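Long-range contact in YdhT protein (Bacillus subtilis, PDB 3CBW), which hydrolyses internal beta-1,4-mannosidic linkages in mannan, galactomannan and glucomannan, taking part in glucomannan degradation: residues D249-D254 and F273-P278. The protein carries 3 engineered substitutions. Residues are numbered along the deposited sequence; the frame is centred on the assembly and turned at random.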
# COMPACT_ATOMS: atom_id res chain seq x y z
N ASP A 249 5.32 -0.71 -6.73
CA ASP A 249 4.15 -0.56 -7.58
C ASP A 249 4.62 -0.83 -9.02
O ASP A 249 5.44 -0.09 -9.56
CB ASP A 249 3.59 0.85 -7.47
CG ASP A 249 2.84 1.10 -6.16
OD1 ASP A 249 2.99 0.32 -5.20
OD2 ASP A 249 2.08 2.10 -6.10
N ALA A 250 4.10 -1.90 -9.61
CA ALA A 250 4.63 -2.45 -10.87
C ALA A 250 3.51 -2.65 -11.88
O ALA A 250 2.66 -3.51 -11.69
CB ALA A 250 5.37 -3.78 -10.61
N TYR A 251 3.52 -1.83 -12.92
CA TYR A 251 2.61 -2.00 -14.04
C TYR A 251 3.47 -2.32 -15.25
O TYR A 251 4.36 -1.57 -15.59
CB TYR A 251 1.74 -0.76 -14.27
CG TYR A 251 0.73 -0.59 -13.16
CD1 TYR A 251 -0.55 -1.12 -13.26
CD2 TYR A 251 1.09 0.04 -11.96
CE1 TYR A 251 -1.47 -1.00 -12.22
CE2 TYR A 251 0.17 0.17 -10.91
CZ TYR A 251 -1.10 -0.36 -11.05
OH TYR A 251 -2.02 -0.26 -10.03
N PHE A 252 3.22 -3.46 -15.87
CA PHE A 252 4.19 -4.02 -16.79
C PHE A 252 3.51 -4.96 -17.76
O PHE A 252 2.38 -5.42 -17.55
CB PHE A 252 5.25 -4.80 -16.00
CG PHE A 252 4.66 -5.84 -15.09
CD1 PHE A 252 4.36 -7.12 -15.57
CD2 PHE A 252 4.38 -5.53 -13.77
CE1 PHE A 252 3.79 -8.07 -14.73
CE2 PHE A 252 3.82 -6.48 -12.93
CZ PHE A 252 3.53 -7.75 -13.41
N GLN A 253 4.24 -5.26 -18.83
CA GLN A 253 3.87 -6.39 -19.67
C GLN A 253 4.74 -7.61 -19.39
O GLN A 253 4.26 -8.75 -19.49
CB GLN A 253 3.93 -6.00 -21.15
CG GLN A 253 3.53 -7.11 -22.13
CD GLN A 253 2.24 -7.86 -21.77
OE1 GLN A 253 2.21 -9.09 -21.77
NE2 GLN A 253 1.19 -7.11 -21.45
N ASP A 254 6.00 -7.37 -19.04
CA ASP A 254 6.98 -8.42 -18.80
C ASP A 254 7.18 -8.57 -17.30
O ASP A 254 7.84 -7.74 -16.66
CB ASP A 254 8.30 -8.03 -19.47
CG ASP A 254 9.40 -9.06 -19.31
OD1 ASP A 254 9.20 -10.08 -18.61
OD2 ASP A 254 10.47 -8.84 -19.90
N PHE A 273 4.88 -6.78 -3.73
CA PHE A 273 4.40 -6.06 -4.90
C PHE A 273 3.14 -5.31 -4.51
O PHE A 273 2.03 -5.85 -4.48
CB PHE A 273 4.16 -7.02 -6.08
CG PHE A 273 5.43 -7.39 -6.79
CD1 PHE A 273 6.10 -6.43 -7.54
CD2 PHE A 273 6.00 -8.63 -6.64
CE1 PHE A 273 7.30 -6.72 -8.16
CE2 PHE A 273 7.21 -8.94 -7.29
CZ PHE A 273 7.86 -7.97 -8.03
N THR A 274 3.36 -4.06 -4.11
CA THR A 274 2.36 -3.27 -3.42
C THR A 274 1.23 -2.77 -4.32
O THR A 274 0.17 -2.41 -3.82
CB THR A 274 3.04 -2.14 -2.65
OG1 THR A 274 4.01 -1.52 -3.51
CG2 THR A 274 3.76 -2.69 -1.43
N GLU A 275 1.48 -2.75 -5.63
CA GLU A 275 0.45 -2.62 -6.69
C GLU A 275 0.94 -3.42 -7.87
O GLU A 275 2.15 -3.46 -8.15
CB GLU A 275 0.27 -1.19 -7.18
CG GLU A 275 -0.41 -0.30 -6.23
CD GLU A 275 -0.92 1.01 -6.84
OE1 GLU A 275 -1.15 1.13 -8.07
OE2 GLU A 275 -1.10 1.95 -6.08
N VAL A 276 0.03 -4.07 -8.56
CA VAL A 276 0.39 -4.77 -9.80
C VAL A 276 -0.75 -4.65 -10.79
O VAL A 276 -1.92 -4.64 -10.42
CB VAL A 276 0.78 -6.27 -9.57
CG1 VAL A 276 -0.29 -7.04 -8.89
CG2 VAL A 276 1.11 -6.98 -10.88
N GLY A 277 -0.39 -4.56 -12.06
CA GLY A 277 -1.36 -4.77 -13.12
C GLY A 277 -0.73 -4.62 -14.47
O GLY A 277 0.44 -4.25 -14.60
N PRO A 278 -1.51 -4.92 -15.52
CA PRO A 278 -1.05 -4.72 -16.88
C PRO A 278 -0.76 -3.26 -17.19
O PRO A 278 -1.50 -2.36 -16.77
CB PRO A 278 -2.22 -5.23 -17.73
CG PRO A 278 -3.37 -5.34 -16.83
CD PRO A 278 -2.85 -5.51 -15.45
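The ring of Tyr251, a probable substrate-binding residue, lies with one face over the backbone carbonyl carbon of Val276, while Glu275 OE1 and Pro278 O sit at its edge, near the ring plane. The ring and the Glu275 carboxylate are nearly perpendicular, and Tyr251 OH donates to Glu275 OE1 at 2.6 Å. It arrives on the anti side, 22° out of the carboxylate plane. The Phe252 ring carries Gly277 O over the rim of one face and touches Val276 CG2 with CE2 at 3.4 Å; Phe285 meets this ring too. These are neighbouring parallel strands of the TIM barrel of glycosyl hydrolase family 26, joined through helix 261-265 in a beta-alpha-beta unit, and Glu275, the probable nucleophile, stands where the second strand turns a corner. Gly277, across from Tyr251, has no side chain, and the phenol ring lies close against its backbone. Between the strands, Ala250 N reaches Glu275 O at 2.9 Å, Gly277 N bonds to Ala250 O, and Phe252 N to Gly277 O. Asp249 comes up beside Glu275, its carboxylate tilted 33° from that of the glutamate, with OD2 3.2 Å from Glu275 OE2. Arg172 forms salt bridges with both carboxylates, NH1 to Asp249 OD2 and NH2 to Glu275 OE2. The other aspartate oxygen, OD1, accepts from Thr274 OG1 at 2.7 Å; with chi1 at 45°, the threonine hydroxyl sits between its own backbone N and carbonyl carbon, facing the aspartate. Trp307, a probable substrate-binding residue, packs against Glu275.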